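Local coordinates for alkylpurine DNA glycosylase AlkC (PDB 5VHV), which excises alkylated purine bases from damaged DNA as a base excision repair glycosylase, without flipping the damaged nucleotide out of the helix, at residues K250-M259 with S274-Q285; L258-E269 with G353-A361. All blocks are in the same frame, centred on the assembly; numbering follows the deposited sequence. Where two conformers were deposited one is given.

Contact 1 of 2, residues K250-M259 with S274-Q285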
loop_
_atom_site.group_PDB
_atom_site.type_symbol
_atom_site.label_atom_id
_atom_site.label_comp_id
_atom_site.label_asym_id
_atom_site.label_seq_id
_atom_site.Cartn_x
_atom_site.Cartn_y
_atom_site.Cartn_z
ATOM N N LYS A 250 0.800 23.004 20.412
ATOM C CA LYS A 250 0.684 22.220 21.629
ATOM C C LYS A 250 -0.763 22.236 22.105
ATOM O O LYS A 250 -1.449 23.263 22.042
ATOM C CB LYS A 250 1.619 22.766 22.710
ATOM C CG LYS A 250 3.100 22.641 22.337
ATOM C CD LYS A 250 3.953 22.014 23.437
ATOM C CE LYS A 250 4.716 23.064 24.231
ATOM N NZ LYS A 250 5.504 22.447 25.340
ATOM N N ALA A 251 -1.237 21.082 22.549
ATOM C CA ALA A 251 -2.626 20.973 22.959
ATOM C C ALA A 251 -2.825 21.689 24.282
ATOM O O ALA A 251 -2.069 21.474 25.230
ATOM C CB ALA A 251 -3.025 19.506 23.083
ATOM N N GLU A 252 -3.837 22.551 24.337
ATOM C CA GLU A 252 -4.201 23.246 25.569
ATOM C C GLU A 252 -5.285 22.412 26.240
ATOM O O GLU A 252 -6.482 22.665 26.116
ATOM C CB GLU A 252 -4.654 24.670 25.269
ATOM C CG GLU A 252 -3.567 25.556 24.673
ATOM C CD GLU A 252 -2.373 25.731 25.597
ATOM O OE1 GLU A 252 -2.544 25.608 26.828
ATOM O OE2 GLU A 252 -1.260 25.989 25.088
ATOM N N VAL A 253 -4.841 21.369 26.944
ATOM C CA VAL A 253 -5.742 20.380 27.526
ATOM C C VAL A 253 -5.125 19.828 28.799
ATOM O O VAL A 253 -3.914 19.892 29.005
ATOM C CB VAL A 253 -6.036 19.202 26.561
ATOM C CG1 VAL A 253 -6.659 19.687 25.254
ATOM C CG2 VAL A 253 -4.767 18.396 26.297
ATOM N N LYS A 254 -5.978 19.266 29.649
ATOM C CA LYS A 254 -5.576 18.411 30.755
ATOM C C LYS A 254 -6.094 17.005 30.491
ATOM O O LYS A 254 -7.155 16.831 29.896
ATOM C CB LYS A 254 -6.122 18.930 32.091
ATOM C CG LYS A 254 -5.487 20.244 32.533
ATOM C CD LYS A 254 -5.916 20.659 33.938
ATOM C CE LYS A 254 -7.373 21.083 33.990
ATOM N NZ LYS A 254 -7.656 21.962 35.172
ATOM N N ILE A 255 -5.337 16.001 30.915
ATOM C CA ILE A 255 -5.733 14.603 30.759
ATOM C C ILE A 255 -6.146 14.070 32.126
ATOM O O ILE A 255 -5.456 14.316 33.125
ATOM C CB ILE A 255 -4.606 13.768 30.131
ATOM C CG1 ILE A 255 -5.066 12.337 29.878
ATOM C CG2 ILE A 255 -3.350 13.781 30.997
ATOM C CD1 ILE A 255 -4.123 11.570 28.961
ATOM N N HIS A 256 -7.300 13.392 32.180
ATOM C CA HIS A 256 -7.842 12.855 33.426
ATOM C C HIS A 256 -8.172 11.379 33.278
ATOM O O HIS A 256 -8.445 10.891 32.175
ATOM C CB HIS A 256 -9.129 13.573 33.872
ATOM C CG HIS A 256 -8.991 15.054 33.983
ATOM N ND1 HIS A 256 -8.243 15.660 34.971
ATOM C CD2 HIS A 256 -9.509 16.054 33.233
ATOM C CE1 HIS A 256 -8.309 16.971 34.824
ATOM N NE2 HIS A 256 -9.072 17.236 33.778
ATOM N N HIS A 257 -8.158 10.676 34.409
ATOM C CA HIS A 257 -8.659 9.304 34.485
ATOM C C HIS A 257 -7.858 8.330 33.620
ATOM O O HIS A 257 -8.392 7.305 33.190
ATOM C CB HIS A 257 -10.142 9.216 34.073
ATOM C CG HIS A 257 -11.032 10.237 34.716
ATOM N ND1 HIS A 257 -11.083 10.433 36.077
ATOM C CD2 HIS A 257 -11.942 11.086 34.180
ATOM C CE1 HIS A 257 -11.959 11.387 36.352
ATOM N NE2 HIS A 257 -12.496 11.796 35.217
ATOM N N LEU A 258 -6.592 8.597 33.318
ATOM C CA LEU A 258 -5.885 7.731 32.374
ATOM C C LEU A 258 -5.690 6.358 32.993
ATOM O O LEU A 258 -5.229 6.245 34.130
ATOM C CB LEU A 258 -4.532 8.335 31.988
ATOM C CG LEU A 258 -3.607 7.418 31.163
ATOM C CD1 LEU A 258 -4.222 7.049 29.842
ATOM C CD2 LEU A 258 -2.238 8.040 30.909
ATOM N N MET A 259 -6.091 5.318 32.277
ATOM C CA MET A 259 -5.883 3.974 32.783
ATOM C C MET A 259 -5.821 2.983 31.635
ATOM O O MET A 259 -6.360 3.216 30.543
ATOM C CB MET A 259 -6.991 3.578 33.768
ATOM C CG MET A 259 -8.345 3.361 33.150
ATOM S SD MET A 259 -9.634 3.035 34.416
ATOM C CE MET A 259 -9.924 4.693 35.000
ATOM N N SER A 274 -8.245 4.079 28.345
ATOM C CA SER A 274 -9.225 5.149 28.423
ATOM C C SER A 274 -8.656 6.342 29.181
ATOM O O SER A 274 -7.767 6.204 30.026
ATOM C CB SER A 274 -10.540 4.668 29.065
ATOM O OG SER A 274 -10.373 4.271 30.418
ATOM N N PHE A 275 -9.160 7.516 28.825
ATOM C CA PHE A 275 -8.816 8.779 29.469
ATOM C C PHE A 275 -9.802 9.838 28.981
ATOM O O PHE A 275 -10.561 9.627 28.023
ATOM C CB PHE A 275 -7.377 9.196 29.161
ATOM C CG PHE A 275 -7.069 9.250 27.690
ATOM C CD1 PHE A 275 -6.690 8.106 27.004
ATOM C CD2 PHE A 275 -7.190 10.441 26.982
ATOM C CE1 PHE A 275 -6.407 8.148 25.635
ATOM C CE2 PHE A 275 -6.915 10.488 25.623
ATOM C CZ PHE A 275 -6.525 9.334 24.950
ATOM N N THR A 276 -9.758 10.985 29.642
ATOM C CA THR A 276 -10.574 12.142 29.316
ATOM C C THR A 276 -9.653 13.328 29.051
ATOM O O THR A 276 -8.700 13.556 29.804
ATOM C CB THR A 276 -11.534 12.453 30.465
ATOM O OG1 THR A 276 -12.300 11.277 30.773
ATOM C CG2 THR A 276 -12.477 13.601 30.094
ATOM N N LEU A 277 -9.928 14.065 27.982
ATOM C CA LEU A 277 -9.226 15.308 27.682
ATOM C C LEU A 277 -10.144 16.471 28.009
ATOM O O LEU A 277 -11.294 16.490 27.570
ATOM C CB LEU A 277 -8.812 15.373 26.212
ATOM C CG LEU A 277 -7.845 14.287 25.750
ATOM C CD1 LEU A 277 -7.588 14.413 24.258
ATOM C CD2 LEU A 277 -6.532 14.363 26.520
ATOM N N GLU A 278 -9.638 17.425 28.782
ATOM C CA GLU A 278 -10.364 18.638 29.116
ATOM C C GLU A 278 -9.662 19.826 28.474
ATOM O O GLU A 278 -8.489 20.087 28.765
ATOM C CB GLU A 278 -10.445 18.833 30.626
ATOM C CG GLU A 278 -11.159 20.134 31.033
ATOM C CD GLU A 278 -10.819 20.581 32.437
ATOM O OE1 GLU A 278 -11.065 21.764 32.758
ATOM O OE2 GLU A 278 -10.302 19.754 33.214
ATOM N N SER A 279 -10.382 20.557 27.633
ATOM C CA SER A 279 -9.827 21.773 27.068
ATOM C C SER A 279 -9.635 22.821 28.154
ATOM O O SER A 279 -10.489 23.016 29.028
ATOM C CB SER A 279 -10.732 22.340 25.984
ATOM O OG SER A 279 -10.364 23.681 25.687
ATOM N N THR A 280 -8.504 23.508 28.084
ATOM C CA THR A 280 -8.248 24.674 28.920
ATOM C C THR A 280 -8.161 25.942 28.084
ATOM O O THR A 280 -7.678 26.969 28.567
ATOM C CB THR A 280 -6.959 24.480 29.717
ATOM O OG1 THR A 280 -5.861 24.398 28.808
ATOM C CG2 THR A 280 -7.013 23.196 30.533
ATOM N N ALA A 281 -8.640 25.891 26.830
ATOM C CA ALA A 281 -8.492 26.982 25.878
ATOM C C ALA A 281 -9.797 27.748 25.705
ATOM O O ALA A 281 -10.885 27.181 25.870
ATOM C CB ALA A 281 -8.054 26.440 24.514
ATOM N N PRO A 282 -9.709 29.030 25.328
ATOM C CA PRO A 282 -10.915 29.841 25.119
ATOM C C PRO A 282 -11.590 29.637 23.772
ATOM O O PRO A 282 -12.647 30.235 23.538
ATOM C CB PRO A 282 -10.382 31.276 25.249
ATOM C CG PRO A 282 -8.982 31.194 24.777
ATOM C CD PRO A 282 -8.477 29.825 25.173
ATOM N N ALA A 283 -11.028 28.825 22.889
ATOM C CA ALA A 283 -11.600 28.570 21.577
ATOM C C ALA A 283 -11.404 27.105 21.229
ATOM O O ALA A 283 -10.590 26.415 21.854
ATOM C CB ALA A 283 -10.950 29.453 20.503
ATOM N N PRO A 284 -12.144 26.596 20.246
ATOM C CA PRO A 284 -11.963 25.199 19.840
ATOM C C PRO A 284 -10.547 24.960 19.343
ATOM O O PRO A 284 -9.854 25.878 18.900
ATOM C CB PRO A 284 -12.984 25.016 18.714
ATOM C CG PRO A 284 -13.948 26.117 18.874
ATOM C CD PRO A 284 -13.191 27.263 19.456
ATOM N N GLN A 285 -10.113 23.707 19.423
ATOM C CA GLN A 285 -8.787 23.356 18.938
ATOM C C GLN A 285 -8.826 21.995 18.272
ATOM O O GLN A 285 -9.490 21.068 18.746
ATOM C CB GLN A 285 -7.736 23.389 20.069
ATOM C CG GLN A 285 -7.916 22.375 21.161
ATOM C CD GLN A 285 -7.062 22.696 22.392
ATOM O OE1 GLN A 285 -5.826 22.633 22.346
ATOM N NE2 GLN A 285 -7.722 23.056 23.497
HETATM O O HOH W 1 -4.034 23.242 20.393
HETATM O O HOH W 2 -4.807 26.863 28.102
HETATM O O HOH W 3 -3.507 23.148 29.871
HETATM O O HOH W 4 -10.625 6.414 32.000
#

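Contact 2 of 2, residues L258-E269 with G353-A361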
loop_
_atom_site.group_PDB
_atom_site.type_symbol
_atom_site.label_atom_id
_atom_site.label_comp_id
_atom_site.label_asym_id
_atom_site.label_seq_id
_atom_site.Cartn_x
_atom_site.Cartn_y
_atom_site.Cartn_z
ATOM N N LEU A 258 -6.592 8.597 33.318
ATOM C CA LEU A 258 -5.885 7.731 32.374
ATOM C C LEU A 258 -5.690 6.358 32.993
ATOM O O LEU A 258 -5.229 6.245 34.130
ATOM C CB LEU A 258 -4.532 8.335 31.988
ATOM C CG LEU A 258 -3.607 7.418 31.163
ATOM C CD1 LEU A 258 -4.222 7.049 29.842
ATOM C CD2 LEU A 258 -2.238 8.040 30.909
ATOM N N MET A 259 -6.091 5.318 32.277
ATOM C CA MET A 259 -5.883 3.974 32.783
ATOM C C MET A 259 -5.821 2.983 31.635
ATOM O O MET A 259 -6.360 3.216 30.543
ATOM C CB MET A 259 -6.991 3.578 33.768
ATOM C CG MET A 259 -8.345 3.361 33.150
ATOM S SD MET A 259 -9.634 3.035 34.416
ATOM C CE MET A 259 -9.924 4.693 35.000
ATOM N N VAL A 260 -5.146 1.873 31.896
ATOM C CA VAL A 260 -5.239 0.679 31.069
ATOM C C VAL A 260 -5.717 -0.443 31.973
ATOM O O VAL A 260 -5.175 -0.633 33.069
ATOM C CB VAL A 260 -3.895 0.343 30.398
ATOM C CG1 VAL A 260 -3.966 -0.982 29.673
ATOM C CG2 VAL A 260 -3.513 1.432 29.416
ATOM N N THR A 261 -6.763 -1.137 31.553
ATOM C CA THR A 261 -7.303 -2.246 32.317
ATOM C C THR A 261 -7.523 -3.435 31.401
ATOM O O THR A 261 -7.783 -3.258 30.202
ATOM C CB THR A 261 -8.629 -1.880 32.985
ATOM O OG1 THR A 261 -9.583 -1.584 31.975
ATOM C CG2 THR A 261 -8.462 -0.678 33.851
ATOM N N PRO A 262 -7.380 -4.667 31.920
ATOM C CA PRO A 262 -6.864 -4.998 33.253
ATOM C C PRO A 262 -5.381 -4.693 33.369
ATOM O O PRO A 262 -4.700 -4.559 32.365
ATOM C CB PRO A 262 -7.086 -6.509 33.374
ATOM C CG PRO A 262 -7.928 -6.916 32.173
ATOM C CD PRO A 262 -7.674 -5.872 31.129
ATOM N N ALA A 263 -4.887 -4.626 34.605
ATOM C CA ALA A 263 -3.467 -4.357 34.827
ATOM C C ALA A 263 -2.596 -5.525 34.383
ATOM O O ALA A 263 -1.421 -5.332 34.049
ATOM C CB ALA A 263 -3.239 -4.065 36.310
ATOM N N VAL A 264 -3.144 -6.739 34.392
ATOM C CA VAL A 264 -2.412 -7.953 34.044
ATOM C C VAL A 264 -3.310 -8.815 33.172
ATOM O O VAL A 264 -4.460 -9.086 33.544
ATOM C CB VAL A 264 -1.984 -8.737 35.301
ATOM C CG1 VAL A 264 -1.064 -9.890 34.912
ATOM C CG2 VAL A 264 -1.313 -7.811 36.311
ATOM N N ILE A 265 -2.789 -9.259 32.026
ATOM C CA ILE A 265 -3.548 -10.083 31.095
ATOM C C ILE A 265 -2.738 -11.310 30.703
ATOM O O ILE A 265 -1.508 -11.322 30.756
ATOM C CB ILE A 265 -3.970 -9.324 29.814
ATOM C CG1 ILE A 265 -2.752 -8.741 29.093
ATOM C CG2 ILE A 265 -4.990 -8.256 30.129
ATOM C CD1 ILE A 265 -3.019 -8.514 27.598
ATOM N N ASN A 266 -3.459 -12.356 30.305
ATOM C CA ASN A 266 -2.876 -13.437 29.529
ATOM C C ASN A 266 -2.975 -13.110 28.050
ATOM O O ASN A 266 -3.867 -12.380 27.608
ATOM C CB ASN A 266 -3.589 -14.762 29.799
ATOM C CG ASN A 266 -3.540 -15.154 31.243
ATOM O OD1 ASN A 266 -2.497 -15.091 31.870
ATOM N ND2 ASN A 266 -4.681 -15.550 31.787
ATOM N N LEU A 267 -2.053 -13.670 27.280
ATOM C CA LEU A 267 -2.128 -13.557 25.839
ATOM C C LEU A 267 -3.480 -14.066 25.360
ATOM O O LEU A 267 -3.964 -15.108 25.816
ATOM C CB LEU A 267 -0.983 -14.349 25.211
ATOM C CG LEU A 267 -0.504 -14.023 23.803
ATOM C CD1 LEU A 267 -0.258 -12.547 23.607
ATOM C CD2 LEU A 267 0.778 -14.806 23.501
ATOM N N GLY A 268 -4.100 -13.311 24.460
ATOM C CA GLY A 268 -5.428 -13.586 23.974
ATOM C C GLY A 268 -6.501 -12.675 24.524
ATOM O O GLY A 268 -7.603 -12.631 23.951
ATOM N N GLU A 269 -6.230 -11.970 25.625
ATOM C CA GLU A 269 -7.209 -11.090 26.241
ATOM C C GLU A 269 -7.159 -9.697 25.603
ATOM O O GLU A 269 -6.287 -9.381 24.792
ATOM C CB GLU A 269 -6.966 -10.973 27.746
ATOM C CG GLU A 269 -7.228 -12.218 28.564
ATOM C CD GLU A 269 -6.914 -11.964 30.059
ATOM O OE1 GLU A 269 -6.024 -12.623 30.609
ATOM O OE2 GLU A 269 -7.531 -11.054 30.663
ATOM N N GLY A 353 0.844 11.321 28.826
ATOM C CA GLY A 353 0.799 10.447 29.983
ATOM C C GLY A 353 1.062 9.029 29.542
ATOM O O GLY A 353 1.126 8.730 28.345
ATOM N N SER A 354 1.227 8.151 30.532
ATOM C CA SER A 354 1.471 6.746 30.242
ATOM C C SER A 354 0.809 5.870 31.293
ATOM O O SER A 354 0.524 6.299 32.412
ATOM C CB SER A 354 2.974 6.445 30.188
ATOM O OG SER A 354 3.595 6.864 31.387
ATOM N N ALA A 355 0.585 4.617 30.909
ATOM C CA ALA A 355 0.068 3.593 31.804
ATOM C C ALA A 355 0.688 2.271 31.384
ATOM O O ALA A 355 1.422 2.199 30.401
ATOM C CB ALA A 355 -1.463 3.536 31.785
ATOM N N GLU A 356 0.433 1.226 32.161
ATOM C CA GLU A 356 1.135 -0.031 31.947
ATOM C C GLU A 356 0.149 -1.184 31.996
ATOM O O GLU A 356 -0.852 -1.132 32.709
ATOM C CB GLU A 356 2.217 -0.288 33.014
ATOM C CG GLU A 356 3.248 0.803 33.172
ATOM C CD GLU A 356 2.737 1.982 33.969
ATOM O OE1 GLU A 356 2.197 1.774 35.080
ATOM O OE2 GLU A 356 2.867 3.122 33.467
ATOM N N PHE A 357 0.470 -2.240 31.270
ATOM C CA PHE A 357 -0.128 -3.541 31.534
ATOM C C PHE A 357 0.959 -4.600 31.488
ATOM O O PHE A 357 1.950 -4.469 30.767
ATOM C CB PHE A 357 -1.259 -3.876 30.553
ATOM C CG PHE A 357 -0.827 -4.096 29.121
ATOM C CD1 PHE A 357 -0.732 -3.039 28.226
ATOM C CD2 PHE A 357 -0.572 -5.379 28.647
ATOM C CE1 PHE A 357 -0.359 -3.250 26.907
ATOM C CE2 PHE A 357 -0.219 -5.593 27.343
ATOM C CZ PHE A 357 -0.118 -4.526 26.461
ATOM N N GLU A 358 0.755 -5.656 32.271
ATOM C CA GLU A 358 1.668 -6.784 32.315
ATOM C C GLU A 358 1.094 -7.922 31.487
ATOM O O GLU A 358 -0.062 -8.309 31.683
ATOM C CB GLU A 358 1.882 -7.250 33.750
ATOM C CG GLU A 358 2.904 -8.367 33.887
ATOM C CD GLU A 358 4.349 -7.869 33.946
ATOM O OE1 GLU A 358 4.594 -6.642 34.105
ATOM O OE2 GLU A 358 5.244 -8.730 33.842
ATOM N N LEU A 359 1.901 -8.456 30.586
ATOM C CA LEU A 359 1.547 -9.644 29.817
ATOM C C LEU A 359 2.203 -10.843 30.495
ATOM O O LEU A 359 3.426 -10.859 30.691
ATOM C CB LEU A 359 1.993 -9.515 28.357
ATOM C CG LEU A 359 1.741 -10.705 27.443
ATOM C CD1 LEU A 359 0.260 -11.048 27.412
ATOM C CD2 LEU A 359 2.239 -10.388 26.024
ATOM N N ARG A 360 1.389 -11.820 30.896
ATOM C CA ARG A 360 1.880 -12.925 31.717
ATOM C C ARG A 360 2.655 -13.919 30.864
ATOM O O ARG A 360 2.397 -14.069 29.668
ATOM C CB ARG A 360 0.727 -13.658 32.411
ATOM C CG ARG A 360 0.227 -13.019 33.690
ATOM C CD ARG A 360 -0.583 -14.030 34.509
ATOM N NE ARG A 360 -1.452 -13.387 35.488
ATOM C CZ ARG A 360 -2.682 -12.946 35.235
ATOM N NH1 ARG A 360 -3.214 -13.072 34.026
ATOM N NH2 ARG A 360 -3.387 -12.377 36.200
ATOM N N ALA A 361 3.606 -14.613 31.496
ATOM C CA ALA A 361 4.346 -15.675 30.816
ATOM C C ALA A 361 3.464 -16.905 30.607
ATOM O O ALA A 361 2.585 -17.192 31.421
ATOM C CB ALA A 361 5.581 -16.045 31.600
HETATM O O HOH W 5 -2.961 -1.028 34.550
HETATM O O HOH W 6 -5.924 -10.802 35.710
HETATM O O HOH W 7 -5.944 -12.454 33.215
#

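Contact 1 of 2, residues K250-M259 with S274-Q285
The side-chain amide of Gln285 grips the backbone of Glu252 at two points. Its OE1 accepts from Glu252 N at 2.8 Å, in the carbonyl plane and on a lone pair. Its NE2 donates to Glu252 O at 2.9 Å. Thr280 N reaches the same Glu252 O from the opposite face of the carbonyl, in an almost straight bond (178°). An alanine in place of Gln285 is likely to leave Glu252 N without its acceptor and the 250-252 loop freer to move. A second polar group lies on the sheet face that carries Lys254, His256 and Glu278. His256 NE2 donates to Glu278 OE2 at 2.9 Å, with ring and carboxylate nearly coplanar (25° apart). Lys254 runs alongside Glu278, its NZ a long 4.0 Å from OE2. Both neighbours would probably favour the ionised carboxylate. Thr276 OG1 touches the edge of the His257 ring but bonds to His321. On the other face, Ile255 has CG1 anti to its own N (chi1 -176°), which brings CD1 to 3.8 Å from Phe275 CD2. Leu258 CD1 packs against Phe275 CB, and Leu277 CD2 against Ile255 CB. This apolar side continues onto Val345 and Leu287. Paired backbone bonds at Lys254-Glu278 and His256-Thr276 define an antiparallel beta hairpin, with a beta bulge at His257 before Met259 pairs with Ser274.

Contact 2 of 2, residues L258-E269 with G353-A361
The guanidinium of Arg360 lies flat against Val264. Val264 CG1 sits over the centre of one face, 3.5 Å from Arg360 CZ. The methyl gets there because it stands opposite the backbone N of its residue (chi1 -172°). Two waters lie at the guanidinium edge, in its plane. One links Arg360 NH2 to Val264 O, and the other links NH1 to Glu269 OE1. Arg360 NH1 also donates to Asn266 OD1 at 3.0 Å, from well above the amide plane (60° out of it). Amide and guanidinium are turned 46° apart. The nearby negative charge of Glu269 probably helps to hold the arginine here. Glu269 OE1 also takes the N-H of Asn266 at 2.6 Å, and so braces the type II turn 266-269.

The Phe357 ring is met obliquely by Val260 CG1 and by Ile265 CG1, the latter 4.0 Å from Phe357 CD2. His341 stacks on this ring from strand 339-347.

Residues 264-265 and 358-359 form a parallel pair within a mixed beta sheet. Glu358 N bonds to Ala263 O, Ile265 N to Glu358 O at 2.9 Å, and Arg360 N to Ile265 O. This ladder covers Val264 and Ile265. Before it, the chain passes through the cis peptide bond preceding Pro262. There the strands stand further apart, and a water lies near both Val260 O and Glu356 O.

Packing continues at both ends. Val260 CG2 meets Ala355 CB at 3.8 Å. Leu258 CD2 packs directly on the main chain of Gly353 and Ser354, 3.5 Å from Ser354 N. At the far end Leu359 CD1 touches Leu267 N, and Leu359 CD2 packs against Leu267 CD1.

Both contacts use strand 253-265, the first of the beta domain that follows the helical part of the chain. In contact 1 this strand pairs with its sequence neighbour, strand 270-279. In contact 2 it pairs on its other edge with strand 350-359, the last of the chain. Strand 253-265 therefore lies inside the mixed sheet, between an antiparallel and a parallel neighbour. The centres are about 23 Å apart, and the segments share Leu258 and Met259. Along the chain the order is 250-259, 258-269, 274-285 and 353-361, so the segments of the two contacts alternate. The nearest atoms of contacts 1 and 2 lie about 13 Å and 11 Å from the bound DNA, so both are packing within the beta domain and neither touches it.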